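Local coordinates for protein putative aminooxidase (Propionibacterium acnes, PDB 2BAB) that probably acts as an FAD-dependent fatty acid isomerase built on the fold of the flavin-containing amine oxidoreductases, at residues Q115-L120 / E147-N152. Numbering follows the deposited sequence.
Sequences QKLGQL and EFLALN. With BU1 (1,4-butanediol), chain H.
Lys116, Leu117 and Leu120 on helix 106-122 meet Phe148 and Leu149 of helix 145-151 and Asn152, which follows them in the chain, a helix-helix packing inside the flavin-containing amine oxidoreductase region, with the centre of the contact about 24 Å from the centre of the chain. The nearest CA pair, Leu117 and Asn152, is 7.9 Å apart, and side chains make the contact. Asn152 can be followed outward. Its CB already packs on Leu120, at 3.5 Å from CD1. The amide beyond it divides its work. OD1 lies 3.4 Å from Leu120 CD1, a van der Waals contact of the amide oxygen with a methyl group. ND2 instead turns back to its own segment and donates to Phe148 O at 3.0 Å, with an N-H...O angle of 147°. ND2 also sits over one face of the Phe148 ring, offset toward the rim, and is bonded to the hydroxyl of Tyr125, so two hydrogen bonds fix the rotation of the amide. Leu117 forks into the buried part of the contact. Its CD1 comes up to the ring edge of Phe148, near the ring plane and 3.8 Å from CE2, while CD2 meets Leu149 CD2; Trp161 of helix 158-162 touches the same leucine. At the more exposed margin Lys116, extended beyond CG, stretches across to the backbone carbonyl of Asn152. Its NZ donates to Asn152 O at 3.0 Å, approaching at a C=O...N angle of 140° and tilted 28° from the carbonyl plane.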
loop_
_atom_site.group_PDB
_atom_site.type_symbol
_atom_site.label_atom_id
_atom_site.label_comp_id
_atom_site.label_asym_id
_atom_site.label_seq_id
_atom_site.Cartn_x
_atom_site.Cartn_y
_atom_site.Cartn_z
ATOM N N GLN A 115 2.555 -22.980 -11.202
ATOM C CA GLN A 115 3.439 -24.068 -10.748
ATOM C C GLN A 115 4.863 -23.781 -11.146
ATOM O O GLN A 115 5.783 -23.884 -10.329
ATOM C CB GLN A 115 2.993 -25.394 -11.384
ATOM C CG GLN A 115 3.979 -26.564 -11.310
ATOM C CD GLN A 115 4.343 -26.940 -9.906
ATOM O OE1 GLN A 115 3.494 -26.934 -9.011
ATOM N NE2 GLN A 115 5.618 -27.298 -9.696
ATOM N N LYS A 116 5.027 -23.408 -12.413
ATOM C CA LYS A 116 6.334 -23.164 -12.996
ATOM C C LYS A 116 7.010 -21.968 -12.339
ATOM O O LYS A 116 8.194 -22.041 -11.987
ATOM C CB LYS A 116 6.193 -22.944 -14.510
ATOM C CG LYS A 116 7.507 -22.733 -15.216
ATOM C CD LYS A 116 7.340 -22.846 -16.736
ATOM C CE LYS A 116 8.677 -22.612 -17.440
ATOM N NZ LYS A 116 8.491 -22.179 -18.859
ATOM N N LEU A 117 6.249 -20.876 -12.176
ATOM C CA LEU A 117 6.742 -19.665 -11.524
ATOM C C LEU A 117 7.164 -19.952 -10.079
ATOM O O LEU A 117 8.229 -19.500 -9.628
ATOM C CB LEU A 117 5.666 -18.566 -11.542
ATOM C CG LEU A 117 5.985 -17.239 -10.821
ATOM C CD1 LEU A 117 7.381 -16.670 -11.200
ATOM C CD2 LEU A 117 4.875 -16.176 -11.045
ATOM N N GLY A 118 6.332 -20.714 -9.363
ATOM C CA GLY A 118 6.634 -21.096 -7.984
ATOM C C GLY A 118 8.030 -21.695 -7.837
ATOM O O GLY A 118 8.765 -21.379 -6.889
ATOM N N GLN A 119 8.395 -22.557 -8.786
ATOM C CA GLN A 119 9.679 -23.233 -8.738
ATOM C C GLN A 119 10.823 -22.291 -9.050
ATOM O O GLN A 119 11.872 -22.381 -8.431
ATOM C CB GLN A 119 9.695 -24.460 -9.659
ATOM C CG GLN A 119 8.851 -25.588 -9.123
ATOM C CD GLN A 119 9.199 -25.978 -7.666
ATOM O OE1 GLN A 119 10.291 -26.509 -7.393
ATOM N NE2 GLN A 119 8.249 -25.749 -6.742
ATOM N N LEU A 120 10.609 -21.376 -9.989
ATOM C CA LEU A 120 11.601 -20.345 -10.276
ATOM C C LEU A 120 11.847 -19.458 -9.050
ATOM O O LEU A 120 13.002 -19.123 -8.737
ATOM C CB LEU A 120 11.157 -19.504 -11.458
ATOM C CG LEU A 120 11.301 -20.183 -12.831
ATOM C CD1 LEU A 120 10.492 -19.437 -13.858
ATOM C CD2 LEU A 120 12.778 -20.266 -13.260
ATOM N N GLU A 147 7.112 -8.675 -18.679
ATOM C CA GLU A 147 8.391 -9.017 -19.335
ATOM C C GLU A 147 9.114 -10.100 -18.550
ATOM O O GLU A 147 9.656 -11.060 -19.132
ATOM C CB GLU A 147 9.286 -7.789 -19.511
ATOM C CG GLU A 147 8.765 -6.844 -20.563
ATOM C CD GLU A 147 9.592 -5.571 -20.699
ATOM O OE1 GLU A 147 10.823 -5.595 -20.427
ATOM O OE2 GLU A 147 8.988 -4.555 -21.096
ATOM N N PHE A 148 9.081 -9.966 -17.230
ATOM C CA PHE A 148 9.642 -10.966 -16.342
ATOM C C PHE A 148 8.992 -12.336 -16.569
ATOM O O PHE A 148 9.693 -13.368 -16.674
ATOM C CB PHE A 148 9.514 -10.513 -14.875
ATOM C CG PHE A 148 9.723 -11.619 -13.877
ATOM C CD1 PHE A 148 11.011 -11.970 -13.458
ATOM C CD2 PHE A 148 8.643 -12.324 -13.378
ATOM C CE1 PHE A 148 11.203 -12.996 -12.559
ATOM C CE2 PHE A 148 8.825 -13.354 -12.470
ATOM C CZ PHE A 148 10.112 -13.696 -12.062
ATOM N N LEU A 149 7.665 -12.344 -16.658
ATOM C CA LEU A 149 6.908 -13.573 -16.904
ATOM C C LEU A 149 7.261 -14.152 -18.282
ATOM O O LEU A 149 7.535 -15.355 -18.389
ATOM C CB LEU A 149 5.390 -13.333 -16.793
ATOM C CG LEU A 149 4.761 -13.075 -15.403
ATOM C CD1 LEU A 149 3.230 -12.863 -15.516
ATOM C CD2 LEU A 149 5.090 -14.225 -14.438
ATOM N N ALA A 150 7.299 -13.287 -19.302
ATOM C CA ALA A 150 7.601 -13.712 -20.681
ATOM C C ALA A 150 9.002 -14.341 -20.798
ATOM O O ALA A 150 9.186 -15.312 -21.516
ATOM C CB ALA A 150 7.461 -12.541 -21.655
ATOM N N LEU A 151 9.970 -13.784 -20.080
ATOM C CA LEU A 151 11.339 -14.293 -20.080
ATOM C C LEU A 151 11.405 -15.738 -19.608
ATOM O O LEU A 151 12.252 -16.509 -20.061
ATOM C CB LEU A 151 12.209 -13.426 -19.177
ATOM C CG LEU A 151 13.709 -13.682 -19.189
ATOM C CD1 LEU A 151 14.306 -13.288 -20.556
ATOM C CD2 LEU A 151 14.347 -12.919 -18.039
ATOM N N ASN A 152 10.501 -16.088 -18.702
ATOM C CA ASN A 152 10.421 -17.411 -18.095
ATOM C C ASN A 152 9.288 -18.280 -18.630
ATOM O O ASN A 152 9.028 -19.352 -18.101
ATOM C CB ASN A 152 10.259 -17.234 -16.584
ATOM C CG ASN A 152 11.516 -16.713 -15.928
ATOM O OD1 ASN A 152 12.499 -17.439 -15.809
ATOM N ND2 ASN A 152 11.486 -15.469 -15.475
HETATM C C1 BU1 H . 6.277 -23.581 -4.713
HETATM C C2 BU1 H . 6.086 -24.708 -3.704
HETATM C C3 BU1 H . 4.743 -25.418 -3.824
HETATM C C4 BU1 H . 4.358 -26.126 -2.529
HETATM O O5 BU1 H . 6.727 -22.425 -3.993
HETATM O O6 BU1 H . 5.489 -26.804 -1.969
#